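Local structure of PA0833-PD protein (Pseudomonas aeruginosa PAO1, 6JFW) at residues Q64-T76 against R127-P141. The protein probably anchors the outer membrane to the cell wall by binding peptidoglycan through this periplasmic OmpA C-like domain. Sequence-based numbering, arbitrary orientation.
Sequences QNTIEIVGYTDST and RAQNRRVEVNLRPVP
The guanidinium of Arg-132 lies flat over one face of the Tyr-72 ring, planes 11° apart, with CZ 3.7 Å from the ring centroid: a stacked cation-pi pair. Arg-132 CG sits between its backbone N and carbonyl carbon (chi1 76°), and a bend at chi2 brings the group across to the neighbouring strand. Rotation is fixed in plane, because NE (2.7 Å) and NH2 of Arg-132 both grip OE2 of Glu-134 side-on, while NH1 reaches the Asn-130 carbonyl and NH2 that of Gln-116. The Tyr-72 hydroxyl is hydrogen-bonded to Gln-116 OE1, and a water links it to Glu-134 OE1 and Asn-136 ND2. Farther along this face, Asn-136 ND2 meets Glu-68 OE1 at 2.9 Å from above the carboxylate plane, the side chains running side by side.

On the other face, beta-branched Ile-67, Ile-69, Val-133 and Val-135, joined by Leu-137, suit a buried sheet surface; Ile-69 CG2 touches Val-133 CG1 at 3.7 Å, and Ile-69 also packs on helix 79-99. Backbone hydrogen bonds join these two antiparallel inner strands of the OmpA C-like sheet. Beyond them, Arg-131 NH2 forms a salt bridge with Asp-74 OD1 (2.9 Å), which lies near the guanidinium plane but is met from above the carboxylate plane; OD2 accepts from Thr-76 N in an Asx turn. Apolar contacts thus secure the helix-covered face, whereas on the polar one Glu-134 probably offsets the positive charge of the guanidinium stacked on Tyr-72.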
loop_
_atom_site.group_PDB
_atom_site.type_symbol
_atom_site.label_atom_id
_atom_site.label_comp_id
_atom_site.label_asym_id
_atom_site.label_seq_id
_atom_site.Cartn_x
_atom_site.Cartn_y
_atom_site.Cartn_z
ATOM N N GLN A 64 0.799 -17.979 2.843
ATOM C CA GLN A 64 2.152 -18.348 2.414
ATOM C C GLN A 64 2.861 -17.213 1.684
ATOM O O GLN A 64 3.483 -17.426 0.644
ATOM C CB GLN A 64 2.105 -19.594 1.540
ATOM C CG GLN A 64 1.482 -20.792 2.214
ATOM C CD GLN A 64 2.329 -22.041 2.085
ATOM O OE1 GLN A 64 3.040 -22.217 1.104
ATOM N NE2 GLN A 64 2.261 -22.907 3.083
ATOM N N ASN A 65 2.789 -15.994 2.214
ATOM C CA ASN A 65 3.632 -14.921 1.708
ATOM C C ASN A 65 3.909 -13.934 2.831
ATOM O O ASN A 65 3.200 -13.894 3.840
ATOM C CB ASN A 65 3.007 -14.214 0.493
ATOM C CG ASN A 65 1.566 -13.794 0.717
ATOM O OD1 ASN A 65 1.216 -13.244 1.761
ATOM N ND2 ASN A 65 0.723 -14.040 -0.279
ATOM N N THR A 66 4.974 -13.156 2.657
ATOM C CA THR A 66 5.237 -12.021 3.526
ATOM C C THR A 66 4.540 -10.790 2.975
ATOM O O THR A 66 4.310 -10.665 1.769
ATOM C CB THR A 66 6.733 -11.727 3.659
ATOM O OG1 THR A 66 7.275 -11.389 2.376
ATOM C CG2 THR A 66 7.468 -12.916 4.231
ATOM N N ILE A 67 4.218 -9.869 3.874
ATOM C CA ILE A 67 3.515 -8.644 3.533
ATOM C C ILE A 67 4.433 -7.478 3.868
ATOM O O ILE A 67 4.800 -7.283 5.033
ATOM C CB ILE A 67 2.174 -8.544 4.274
ATOM C CG1 ILE A 67 1.332 -9.783 3.958
ATOM C CG2 ILE A 67 1.439 -7.274 3.882
ATOM C CD1 ILE A 67 0.254 -10.085 4.967
ATOM N N GLU A 68 4.822 -6.725 2.842
ATOM C CA GLU A 68 5.716 -5.584 2.982
ATOM C C GLU A 68 4.948 -4.329 2.602
ATOM O O GLU A 68 4.513 -4.189 1.454
ATOM C CB GLU A 68 6.952 -5.746 2.096
ATOM C CG GLU A 68 8.138 -4.922 2.545
ATOM C CD GLU A 68 8.967 -4.387 1.393
ATOM O OE1 GLU A 68 8.587 -4.609 0.225
ATOM O OE2 GLU A 68 10.004 -3.743 1.660
ATOM N N ILE A 69 4.781 -3.421 3.558
ATOM C CA ILE A 69 4.034 -2.186 3.350
ATOM C C ILE A 69 5.035 -1.046 3.248
ATOM O O ILE A 69 5.830 -0.819 4.168
ATOM C CB ILE A 69 3.018 -1.946 4.474
ATOM C CG1 ILE A 69 2.056 -3.134 4.557
ATOM C CG2 ILE A 69 2.252 -0.655 4.229
ATOM C CD1 ILE A 69 1.303 -3.223 5.859
ATOM N N VAL A 70 5.005 -0.334 2.126
ATOM C CA VAL A 70 6.005 0.679 1.813
ATOM C C VAL A 70 5.287 1.973 1.461
ATOM O O VAL A 70 4.436 1.992 0.564
ATOM C CB VAL A 70 6.920 0.237 0.659
ATOM C CG1 VAL A 70 7.980 1.273 0.418
ATOM C CG2 VAL A 70 7.553 -1.115 0.962
ATOM N N GLY A 71 5.627 3.049 2.165
ATOM C CA GLY A 71 5.076 4.361 1.890
ATOM C C GLY A 71 5.997 5.170 0.994
ATOM O O GLY A 71 7.218 5.047 1.061
ATOM N N TYR A 72 5.394 5.998 0.142
ATOM C CA TYR A 72 6.141 6.840 -0.782
ATOM C C TYR A 72 5.552 8.242 -0.790
ATOM O O TYR A 72 4.380 8.450 -0.468
ATOM C CB TYR A 72 6.121 6.297 -2.216
ATOM C CG TYR A 72 6.788 4.961 -2.423
ATOM C CD1 TYR A 72 6.074 3.780 -2.281
ATOM C CD2 TYR A 72 8.124 4.879 -2.794
ATOM C CE1 TYR A 72 6.672 2.555 -2.485
ATOM C CE2 TYR A 72 8.734 3.656 -2.999
ATOM C CZ TYR A 72 8.004 2.499 -2.843
ATOM O OH TYR A 72 8.605 1.278 -3.046
ATOM N N THR A 73 6.381 9.203 -1.189
ATOM C CA THR A 73 5.951 10.575 -1.407
ATOM C C THR A 73 6.492 11.069 -2.741
ATOM O O THR A 73 7.249 10.381 -3.432
ATOM C CB THR A 73 6.426 11.517 -0.291
ATOM O OG1 THR A 73 7.859 11.521 -0.246
ATOM C CG2 THR A 73 5.877 11.084 1.057
ATOM N N ASP A 74 6.081 12.282 -3.094
ATOM C CA ASP A 74 6.701 13.028 -4.178
ATOM C C ASP A 74 8.001 13.640 -3.654
ATOM O O ASP A 74 8.413 13.394 -2.519
ATOM C CB ASP A 74 5.733 14.079 -4.707
ATOM C CG ASP A 74 5.320 15.067 -3.641
ATOM O OD1 ASP A 74 4.399 14.753 -2.858
ATOM O OD2 ASP A 74 5.926 16.152 -3.573
ATOM N N SER A 75 8.657 14.464 -4.467
ATOM C CA SER A 75 9.973 14.989 -4.123
ATOM C C SER A 75 9.940 16.408 -3.570
ATOM O O SER A 75 11.006 16.980 -3.314
ATOM C CB SER A 75 10.897 14.934 -5.344
ATOM O OG SER A 75 10.464 15.830 -6.349
ATOM N N THR A 76 8.760 16.993 -3.383
ATOM C CA THR A 76 8.670 18.311 -2.766
ATOM C C THR A 76 9.057 18.225 -1.296
ATOM O O THR A 76 8.625 17.313 -0.580
ATOM C CB THR A 76 7.255 18.875 -2.921
ATOM O OG1 THR A 76 7.075 19.378 -4.252
ATOM C CG2 THR A 76 6.988 19.988 -1.917
ATOM N N ARG A 127 3.354 14.073 -9.441
ATOM C CA ARG A 127 3.633 14.118 -8.009
ATOM C C ARG A 127 2.543 13.414 -7.212
ATOM O O ARG A 127 2.833 12.700 -6.244
ATOM C CB ARG A 127 3.774 15.570 -7.546
ATOM C CG ARG A 127 5.068 16.247 -7.970
ATOM C CD ARG A 127 5.222 17.626 -7.337
ATOM N NE ARG A 127 4.189 18.562 -7.771
ATOM C CZ ARG A 127 4.280 19.323 -8.859
ATOM N NH1 ARG A 127 5.359 19.260 -9.627
ATOM N NH2 ARG A 127 3.294 20.150 -9.177
ATOM N N ALA A 128 1.281 13.597 -7.607
ATOM C CA ALA A 128 0.179 12.962 -6.890
ATOM C C ALA A 128 0.244 11.444 -7.006
ATOM O O ALA A 128 -0.080 10.727 -6.052
ATOM C CB ALA A 128 -1.159 13.485 -7.413
ATOM N N GLN A 129 0.659 10.934 -8.169
ATOM C CA GLN A 129 0.792 9.491 -8.336
ATOM C C GLN A 129 1.890 8.920 -7.452
ATOM O O GLN A 129 1.794 7.768 -7.015
ATOM C CB GLN A 129 1.080 9.150 -9.795
ATOM C CG GLN A 129 -0.091 9.331 -10.729
ATOM C CD GLN A 129 0.312 9.155 -12.174
ATOM O OE1 GLN A 129 0.405 10.122 -12.929
ATOM N NE2 GLN A 129 0.570 7.917 -12.569
ATOM N N ASN A 130 2.939 9.700 -7.190
ATOM C CA ASN A 130 4.049 9.192 -6.395
ATOM C C ASN A 130 3.686 9.094 -4.919
ATOM O O ASN A 130 4.253 8.266 -4.199
ATOM C CB ASN A 130 5.279 10.072 -6.602
ATOM C CG ASN A 130 5.848 9.946 -8.002
ATOM O OD1 ASN A 130 5.723 8.900 -8.639
ATOM N ND2 ASN A 130 6.470 11.013 -8.491
ATOM N N ARG A 131 2.751 9.919 -4.455
ATOM C CA ARG A 131 2.233 9.801 -3.094
ATOM C C ARG A 131 1.323 8.585 -3.031
ATOM O O ARG A 131 0.180 8.620 -3.490
ATOM C CB ARG A 131 1.488 11.065 -2.688
ATOM C CG ARG A 131 2.377 12.276 -2.515
ATOM C CD ARG A 131 1.603 13.416 -1.888
ATOM N NE ARG A 131 0.513 13.862 -2.749
ATOM C CZ ARG A 131 0.620 14.846 -3.633
ATOM N NH1 ARG A 131 -0.422 15.189 -4.378
ATOM N NH2 ARG A 131 1.770 15.491 -3.772
ATOM N N ARG A 132 1.829 7.499 -2.455
ATOM C CA ARG A 132 1.127 6.228 -2.490
ATOM C C ARG A 132 1.687 5.329 -1.402
ATOM O O ARG A 132 2.769 5.574 -0.863
ATOM C CB ARG A 132 1.276 5.552 -3.856
ATOM C CG ARG A 132 2.648 4.917 -4.045
ATOM C CD ARG A 132 3.196 5.116 -5.448
ATOM N NE ARG A 132 4.414 4.336 -5.659
ATOM C CZ ARG A 132 5.640 4.848 -5.699
ATOM N NH1 ARG A 132 5.826 6.153 -5.551
ATOM N NH2 ARG A 132 6.684 4.052 -5.893
ATOM N N VAL A 133 0.933 4.280 -1.091
ATOM C CA VAL A 133 1.409 3.175 -0.269
ATOM C C VAL A 133 1.351 1.917 -1.120
ATOM O O VAL A 133 0.359 1.680 -1.819
ATOM C CB VAL A 133 0.581 3.014 1.019
ATOM C CG1 VAL A 133 0.862 1.666 1.667
ATOM C CG2 VAL A 133 0.897 4.138 1.991
ATOM N N GLU A 134 2.419 1.127 -1.080
ATOM C CA GLU A 134 2.506 -0.118 -1.823
ATOM C C GLU A 134 2.532 -1.292 -0.853
ATOM O O GLU A 134 3.218 -1.246 0.174
ATOM C CB GLU A 134 3.749 -0.138 -2.719
ATOM C CG GLU A 134 3.692 0.895 -3.833
ATOM C CD GLU A 134 4.876 0.840 -4.784
ATOM O OE1 GLU A 134 5.749 -0.038 -4.617
ATOM O OE2 GLU A 134 4.918 1.671 -5.718
ATOM N N VAL A 135 1.767 -2.330 -1.172
ATOM C CA VAL A 135 1.760 -3.578 -0.416
ATOM C C VAL A 135 2.336 -4.657 -1.319
ATOM O O VAL A 135 1.713 -5.044 -2.314
ATOM C CB VAL A 135 0.353 -3.959 0.062
ATOM C CG1 VAL A 135 0.411 -5.248 0.877
ATOM C CG2 VAL A 135 -0.264 -2.834 0.873
ATOM N N ASN A 136 3.524 -5.144 -0.978
ATOM C CA ASN A 136 4.177 -6.203 -1.733
ATOM C C ASN A 136 3.947 -7.538 -1.039
ATOM O O ASN A 136 4.201 -7.672 0.163
ATOM C CB ASN A 136 5.674 -5.928 -1.878
ATOM C CG ASN A 136 5.960 -4.564 -2.480
ATOM O OD1 ASN A 136 5.574 -4.282 -3.614
ATOM N ND2 ASN A 136 6.647 -3.715 -1.725
ATOM N N LEU A 137 3.459 -8.517 -1.797
ATOM C CA LEU A 137 3.245 -9.877 -1.312
ATOM C C LEU A 137 4.271 -10.778 -1.989
ATOM O O LEU A 137 4.211 -10.998 -3.203
ATOM C CB LEU A 137 1.821 -10.350 -1.600
ATOM C CG LEU A 137 0.650 -9.514 -1.071
ATOM C CD1 LEU A 137 -0.674 -10.063 -1.586
ATOM C CD2 LEU A 137 0.649 -9.469 0.447
ATOM N N ARG A 138 5.210 -11.291 -1.206
ATOM C CA ARG A 138 6.274 -12.138 -1.694
ATOM C C ARG A 138 6.113 -13.560 -1.193
ATOM O O ARG A 138 5.999 -13.759 0.022
ATOM C CB ARG A 138 7.593 -11.603 -1.228
ATOM C CG ARG A 138 8.627 -12.549 -1.511
ATOM C CD ARG A 138 9.850 -11.825 -1.335
ATOM N NE ARG A 138 10.495 -11.765 -2.665
ATOM C CZ ARG A 138 11.304 -10.815 -3.073
ATOM N NH1 ARG A 138 11.525 -9.808 -2.258
ATOM N NH2 ARG A 138 11.872 -10.705 -4.300
ATOM N N PRO A 139 6.121 -14.572 -2.065
ATOM C CA PRO A 139 5.946 -15.947 -1.582
ATOM C C PRO A 139 7.099 -16.355 -0.679
ATOM O O PRO A 139 8.221 -15.863 -0.803
ATOM C CB PRO A 139 5.921 -16.786 -2.867
ATOM C CG PRO A 139 5.778 -15.813 -3.994
ATOM C CD PRO A 139 6.378 -14.528 -3.514
ATOM N N VAL A 140 6.800 -17.254 0.249
ATOM C CA VAL A 140 7.820 -17.861 1.099
ATOM C C VAL A 140 7.854 -19.347 0.780
ATOM O O VAL A 140 6.885 -19.902 0.233
ATOM C CB VAL A 140 7.544 -17.608 2.598
ATOM C CG1 VAL A 140 7.495 -16.127 2.886
ATOM C CG2 VAL A 140 6.255 -18.286 3.027
ATOM N N PRO A 141 8.965 -20.028 1.091
ATOM C CA PRO A 141 8.946 -21.487 0.959
ATOM C C PRO A 141 8.015 -22.136 1.980
ATOM O O PRO A 141 7.269 -23.047 1.627
ATOM C CB PRO A 141 10.404 -21.885 1.218
ATOM C CG PRO A 141 11.197 -20.652 0.952
ATOM C CD PRO A 141 10.317 -19.514 1.372
HETATM O O HOH W 1 7.144 -0.912 -2.682
HETATM O O HOH W 2 9.124 -2.110 -3.335
HETATM O O HOH W 3 8.327 7.964 -4.770
#